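Side-chain contacts in uncharacterized protein (Sulfolobus solfataricus P2, PDB 2QS7), which is of unknown function but, as a member of the DsrE/DsrF-like family, may be an oxidoreductase: residues A[101-106]-A[130-135]; A[42-47]-A[106-111]. One frame throughout, in Å; residues are numbered along the deposited sequence.

Contact 1 of 2, residues A[101-106]-A[130-135]; sequences KVFACS and ATFLDR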
loop_
_atom_site.group_PDB
_atom_site.type_symbol
_atom_site.label_atom_id
_atom_site.label_comp_id
_atom_site.label_asym_id
_atom_site.label_seq_id
_atom_site.Cartn_x
_atom_site.Cartn_y
_atom_site.Cartn_z
ATOM N N LYS A 101 5.327 -18.810 -5.326
ATOM C CA LYS A 101 6.028 -19.151 -4.097
ATOM C C LYS A 101 5.472 -18.313 -2.959
ATOM O O LYS A 101 5.255 -17.106 -3.113
ATOM C CB LYS A 101 7.518 -18.907 -4.231
ATOM C CG LYS A 101 8.210 -19.823 -5.237
ATOM C CD LYS A 101 8.314 -21.210 -4.694
ATOM C CE LYS A 101 8.978 -22.165 -5.682
ATOM N NZ LYS A 101 8.019 -22.686 -6.731
ATOM N N VAL A 102 5.223 -18.982 -1.839
ATOM C CA VAL A 102 4.660 -18.371 -0.657
ATOM C C VAL A 102 5.681 -18.416 0.433
ATOM O O VAL A 102 6.150 -19.494 0.812
ATOM C CB VAL A 102 3.391 -19.122 -0.239
ATOM C CG1 VAL A 102 2.788 -18.575 1.053
ATOM C CG2 VAL A 102 2.379 -19.051 -1.385
ATOM N N PHE A 103 6.039 -17.241 0.917
ATOM C CA PHE A 103 7.015 -17.072 1.981
ATOM C C PHE A 103 6.369 -16.443 3.208
ATOM O O PHE A 103 5.487 -15.618 3.088
ATOM C CB PHE A 103 8.144 -16.152 1.516
ATOM C CG PHE A 103 8.908 -16.684 0.350
ATOM C CD1 PHE A 103 9.876 -17.663 0.528
ATOM C CD2 PHE A 103 8.620 -16.266 -0.920
ATOM C CE1 PHE A 103 10.575 -18.183 -0.539
ATOM C CE2 PHE A 103 9.314 -16.762 -1.992
ATOM C CZ PHE A 103 10.303 -17.727 -1.801
ATOM N N ALA A 104 6.867 -16.834 4.372
ATOM C CA ALA A 104 6.452 -16.303 5.643
ATOM C C ALA A 104 7.614 -15.511 6.220
ATOM O O ALA A 104 8.749 -15.947 6.176
ATOM C CB ALA A 104 6.046 -17.483 6.628
ATOM N N CYS A 105 7.304 -14.346 6.762
ATOM C CA CYS A 105 8.263 -13.448 7.377
ATOM C C CYS A 105 8.743 -13.928 8.735
ATOM O O CYS A 105 7.957 -14.040 9.670
ATOM C CB CYS A 105 7.571 -12.107 7.584
ATOM S SG CYS A 105 8.472 -10.918 8.584
ATOM N N SER A 106 10.038 -14.170 8.861
ATOM C CA SER A 106 10.595 -14.677 10.100
ATOM C C SER A 106 10.534 -13.679 11.252
ATOM O O SER A 106 10.383 -14.094 12.393
ATOM C CB SER A 106 12.027 -15.152 9.882
ATOM O OG SER A 106 12.826 -14.114 9.370
ATOM N N ALA A 130 15.711 -9.267 3.392
ATOM C CA ALA A 130 16.629 -9.235 2.276
ATOM C C ALA A 130 16.330 -10.309 1.247
ATOM O O ALA A 130 16.589 -10.152 0.042
ATOM C CB ALA A 130 18.086 -9.427 2.735
ATOM N N THR A 131 15.879 -11.450 1.746
ATOM C CA THR A 131 15.570 -12.546 0.858
ATOM C C THR A 131 14.465 -12.100 -0.074
ATOM O O THR A 131 14.532 -12.287 -1.285
ATOM C CB THR A 131 15.234 -13.821 1.667
ATOM O OG1 THR A 131 16.239 -14.020 2.704
ATOM C CG2 THR A 131 15.209 -14.994 0.745
ATOM N N PHE A 132 13.461 -11.436 0.486
ATOM C CA PHE A 132 12.371 -11.025 -0.363
ATOM C C PHE A 132 12.761 -9.877 -1.310
ATOM O O PHE A 132 12.370 -9.916 -2.445
ATOM C CB PHE A 132 11.054 -10.840 0.424
ATOM C CG PHE A 132 9.828 -11.134 -0.397
ATOM C CD1 PHE A 132 9.430 -12.451 -0.616
ATOM C CD2 PHE A 132 9.100 -10.114 -0.982
ATOM C CE1 PHE A 132 8.328 -12.732 -1.395
ATOM C CE2 PHE A 132 7.991 -10.393 -1.754
ATOM C CZ PHE A 132 7.611 -11.707 -1.964
ATOM N N LEU A 133 13.579 -8.949 -0.893
ATOM C CA LEU A 133 14.072 -7.966 -1.789
ATOM C C LEU A 133 14.795 -8.567 -2.951
ATOM O O LEU A 133 14.740 -8.046 -4.079
ATOM C CB LEU A 133 15.113 -7.064 -1.092
ATOM C CG LEU A 133 14.805 -5.719 -0.391
ATOM C CD1 LEU A 133 13.600 -5.783 0.457
ATOM C CD2 LEU A 133 16.036 -5.323 0.442
ATOM N N ASP A 134 15.612 -9.584 -2.666
ATOM C CA ASP A 134 16.370 -10.246 -3.690
ATOM C C ASP A 134 15.468 -10.890 -4.677
ATOM O O ASP A 134 15.649 -10.765 -5.864
ATOM C CB ASP A 134 17.206 -11.367 -3.086
ATOM C CG ASP A 134 18.533 -10.896 -2.482
ATOM O OD1 ASP A 134 18.893 -9.693 -2.545
ATOM O OD2 ASP A 134 19.244 -11.790 -1.967
ATOM N N ARG A 135 14.484 -11.622 -4.182
ATOM C CA ARG A 135 13.511 -12.257 -5.086
ATOM C C ARG A 135 12.702 -11.313 -5.890
ATOM O O ARG A 135 12.447 -11.577 -7.052
ATOM C CB ARG A 135 12.537 -13.168 -4.306
ATOM C CG ARG A 135 12.819 -14.561 -4.528
ATOM C CD ARG A 135 11.754 -15.426 -4.149
ATOM N NE ARG A 135 11.587 -16.397 -5.212
ATOM C CZ ARG A 135 12.219 -17.551 -5.322
ATOM N NH1 ARG A 135 13.114 -17.956 -4.445
ATOM N NH2 ARG A 135 11.917 -18.317 -6.344
#

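Contact 2 of 2, residues A[42-47]-A[106-111]; sequences FFTFWG and STTMEF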
loop_
_atom_site.group_PDB
_atom_site.type_symbol
_atom_site.label_atom_id
_atom_site.label_comp_id
_atom_site.label_asym_id
_atom_site.label_seq_id
_atom_site.Cartn_x
_atom_site.Cartn_y
_atom_site.Cartn_z
ATOM N N PHE A 42 5.001 -12.652 0.068
ATOM C CA PHE A 42 5.669 -12.582 1.362
ATOM C C PHE A 42 4.673 -12.121 2.419
ATOM O O PHE A 42 4.269 -10.949 2.452
ATOM C CB PHE A 42 6.836 -11.618 1.315
ATOM C CG PHE A 42 7.623 -11.574 2.591
ATOM C CD1 PHE A 42 8.352 -12.663 3.000
ATOM C CD2 PHE A 42 7.640 -10.441 3.384
ATOM C CE1 PHE A 42 9.083 -12.602 4.167
ATOM C CE2 PHE A 42 8.374 -10.397 4.525
ATOM C CZ PHE A 42 9.081 -11.457 4.913
ATOM N N PHE A 43 4.262 -13.049 3.290
ATOM C CA PHE A 43 3.287 -12.736 4.315
ATOM C C PHE A 43 3.964 -12.255 5.564
ATOM O O PHE A 43 4.789 -12.952 6.135
ATOM C CB PHE A 43 2.402 -13.925 4.614
ATOM C CG PHE A 43 1.475 -14.263 3.503
ATOM C CD1 PHE A 43 1.928 -14.993 2.419
ATOM C CD2 PHE A 43 0.143 -13.872 3.537
ATOM C CE1 PHE A 43 1.078 -15.328 1.371
ATOM C CE2 PHE A 43 -0.723 -14.201 2.474
ATOM C CZ PHE A 43 -0.233 -14.929 1.383
ATOM N N THR A 44 3.584 -11.065 5.998
ATOM C CA THR A 44 4.196 -10.426 7.135
ATOM C C THR A 44 3.121 -9.754 7.982
ATOM O O THR A 44 2.009 -9.520 7.526
ATOM C CB THR A 44 5.270 -9.427 6.652
ATOM O OG1 THR A 44 6.052 -9.006 7.769
ATOM C CG2 THR A 44 4.643 -8.196 5.942
ATOM N N PHE A 45 3.437 -9.490 9.228
ATOM C CA PHE A 45 2.479 -8.882 10.149
ATOM C C PHE A 45 1.107 -9.513 10.085
ATOM O O PHE A 45 0.969 -10.699 10.333
ATOM C CB PHE A 45 2.435 -7.347 9.952
ATOM C CG PHE A 45 3.590 -6.638 10.592
ATOM C CD1 PHE A 45 4.825 -6.550 9.935
ATOM C CD2 PHE A 45 3.469 -6.116 11.888
ATOM C CE1 PHE A 45 5.927 -5.927 10.562
ATOM C CE2 PHE A 45 4.557 -5.494 12.519
ATOM C CZ PHE A 45 5.782 -5.400 11.860
ATOM N N TRP A 46 0.100 -8.741 9.729
ATOM C CA TRP A 46 -1.280 -9.222 9.772
ATOM C C TRP A 46 -1.553 -10.291 8.737
ATOM O O TRP A 46 -2.396 -11.175 8.931
ATOM C CB TRP A 46 -2.236 -8.046 9.596
ATOM C CG TRP A 46 -1.877 -6.902 10.450
ATOM C CD1 TRP A 46 -1.589 -5.638 10.050
ATOM C CD2 TRP A 46 -1.716 -6.924 11.873
ATOM N NE1 TRP A 46 -1.286 -4.858 11.140
ATOM C CE2 TRP A 46 -1.342 -5.628 12.268
ATOM C CE3 TRP A 46 -1.846 -7.919 12.849
ATOM C CZ2 TRP A 46 -1.108 -5.288 13.608
ATOM C CZ3 TRP A 46 -1.600 -7.595 14.163
ATOM C CH2 TRP A 46 -1.244 -6.279 14.538
ATOM N N GLY A 47 -0.829 -10.202 7.635
ATOM C CA GLY A 47 -0.965 -11.163 6.563
ATOM C C GLY A 47 -0.424 -12.499 7.002
ATOM O O GLY A 47 -0.903 -13.533 6.581
ATOM N N SER A 106 10.038 -14.170 8.861
ATOM C CA SER A 106 10.595 -14.677 10.100
ATOM C C SER A 106 10.534 -13.679 11.252
ATOM O O SER A 106 10.383 -14.094 12.393
ATOM C CB SER A 106 12.027 -15.152 9.882
ATOM O OG SER A 106 12.826 -14.114 9.370
ATOM N N THR A 107 10.627 -12.378 10.978
ATOM C CA THR A 107 10.595 -11.361 12.053
ATOM C C THR A 107 9.232 -11.268 12.740
ATOM O O THR A 107 9.140 -11.278 13.963
ATOM C CB THR A 107 11.011 -9.978 11.537
ATOM O OG1 THR A 107 12.323 -10.082 10.998
ATOM C CG2 THR A 107 11.049 -8.947 12.666
ATOM N N THR A 108 8.187 -11.186 11.941
ATOM C CA THR A 108 6.828 -11.188 12.424
ATOM C C THR A 108 6.533 -12.441 13.229
ATOM O O THR A 108 5.802 -12.389 14.225
ATOM C CB THR A 108 5.822 -11.231 11.216
ATOM O OG1 THR A 108 5.982 -10.084 10.389
ATOM C CG2 THR A 108 4.340 -11.360 11.719
HETATM N N MSE A 109 7.053 -13.583 12.785
HETATM C CA MSE A 109 6.806 -14.837 13.504
HETATM C C MSE A 109 7.321 -14.777 14.929
HETATM O O MSE A 109 6.713 -15.359 15.821
HETATM C CB MSE A 109 7.376 -16.026 12.763
HETATM C CG MSE A 109 6.592 -16.308 11.520
HETATM SE SE MSE A 109 7.461 -17.594 10.459
HETATM C CE MSE A 109 7.393 -19.071 11.684
ATOM N N GLU A 110 8.441 -14.094 15.137
ATOM C CA GLU A 110 8.978 -13.886 16.484
ATOM C C GLU A 110 8.074 -12.933 17.264
ATOM O O GLU A 110 7.774 -13.190 18.418
ATOM C CB GLU A 110 10.415 -13.318 16.452
ATOM C CG GLU A 110 11.490 -14.274 15.862
ATOM C CD GLU A 110 12.883 -13.640 15.780
ATOM N N PHE A 111 7.643 -11.834 16.635
ATOM C CA PHE A 111 6.760 -10.864 17.309
ATOM C C PHE A 111 5.442 -11.469 17.759
ATOM O O PHE A 111 4.901 -11.034 18.777
ATOM C CB PHE A 111 6.318 -9.648 16.463
ATOM C CG PHE A 111 7.412 -8.694 16.035
ATOM C CD1 PHE A 111 8.671 -8.669 16.640
ATOM C CD2 PHE A 111 7.111 -7.715 15.075
ATOM C CE1 PHE A 111 9.646 -7.745 16.222
ATOM C CE2 PHE A 111 8.054 -6.784 14.670
ATOM C CZ PHE A 111 9.327 -6.790 15.246
#

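Contact 1 of 2, residues A[101-106]-A[130-135]
Phe103, on strand 101-105, is met by two side chains of helix 130-135: Phe132 at one side of its ring and Arg135 across its outer end. In one of the two modelled conformers of Phe132, CD2 of Phe103 lies in the plane of the Phe132 ring, at its edge, 3.6 Å from CE1. The two rings meet obliquely, planes at 73° and centroids 5.9 Å apart. Arg135 crosses the Phe103 side chain at about a right angle, and its CD rests 3.5 Å from CE2 of the ring. Its chain bends at chi3 (135°), and Phe103 CZ comes under one face of the guanidinium, the two planes 41° apart. Arginine suits this border, since its CD methylene and flat guanidinium lie against the phenyl while NE is hydrogen-bonded to OD1 of Asn40. Farther out, NH2 of Arg135 grazes Lys101 CG at 4.2 Å. With an alanine here the outer end of the Phe103 ring is likely to lose its cover, and Asn40 OD1 its hydrogen-bond partner. Helix segment 130-135 runs roughly antiparallel to strand segment 101-105 and packs on one face of the parallel sheet. There Phe42 of neighbouring strand 38-43, also modelled twice, meets both phenyl rings, while Phe103 also touches Val127 of strand 125-127.

Contact 2 of 2, residues A[42-47]-A[106-111]
Thr44 and Thr108 turn their hydroxyls to each other through different first torsions: OG1 of Thr44 is anti to its own backbone N (chi1 -168°), whereas OG1 of Thr108 is anti to the carbonyl carbon (chi1 -61°). The two side chains cross at about a right angle and their OG1 atoms form a hydrogen bond of 2.8 Å, in which either may be the donor. Threonine serves well at both places because each buried hydroxyl finds a mate while the rest of the side chain stays small. Thr108 also brings its methyl to the backbone, CG2 lying 3.5 Å from CA of Phe45. The Phe45 ring meets helix 106-111 obliquely, with CD1 3.7 Å from Thr108 OG1 and CZ 3.9 Å from CE2 of Phe111. Phe45 CZ lies in the plane of the Phe111 ring, at its edge, and Thr107 O sits above one face of that ring near the rim. Phe15 of the same chain meets the Phe45 ring; Pro24 of the second subunit packs on Phe45 and Tyr84 of that subunit edge-to-face with Phe111, so the aromatic pair belongs to the subunit interface. The arrangement is that of a parallel alpha/beta sheet, in which the carboxyl ends of neighbouring strands 38-43 and 99-105 each lead into a short helix.

Overall arrangement
From the N terminus the chain lays down strand 9-14, crosses through helix 19-34 and enters strand 38-43, whose end, with the start of helix 45-50, opens contact 2. Helices 53-57, 72-81 and 87-97 follow before strand 99-105, which supplies the first half of contact 1. Helix 106-111 then closes the long loop of contact 2, and only after strand 125-127 does helix 129-136 close contact 1. The two loops therefore cross, and the contacts share Ser106. Backbone pairing joins them directly, Cys105 N lying 2.9 Å from Phe43 O. Contact 1 fastens a helix to the sheet face; contact 2 joins the segments leaving two adjacent strands. Both reach the second subunit.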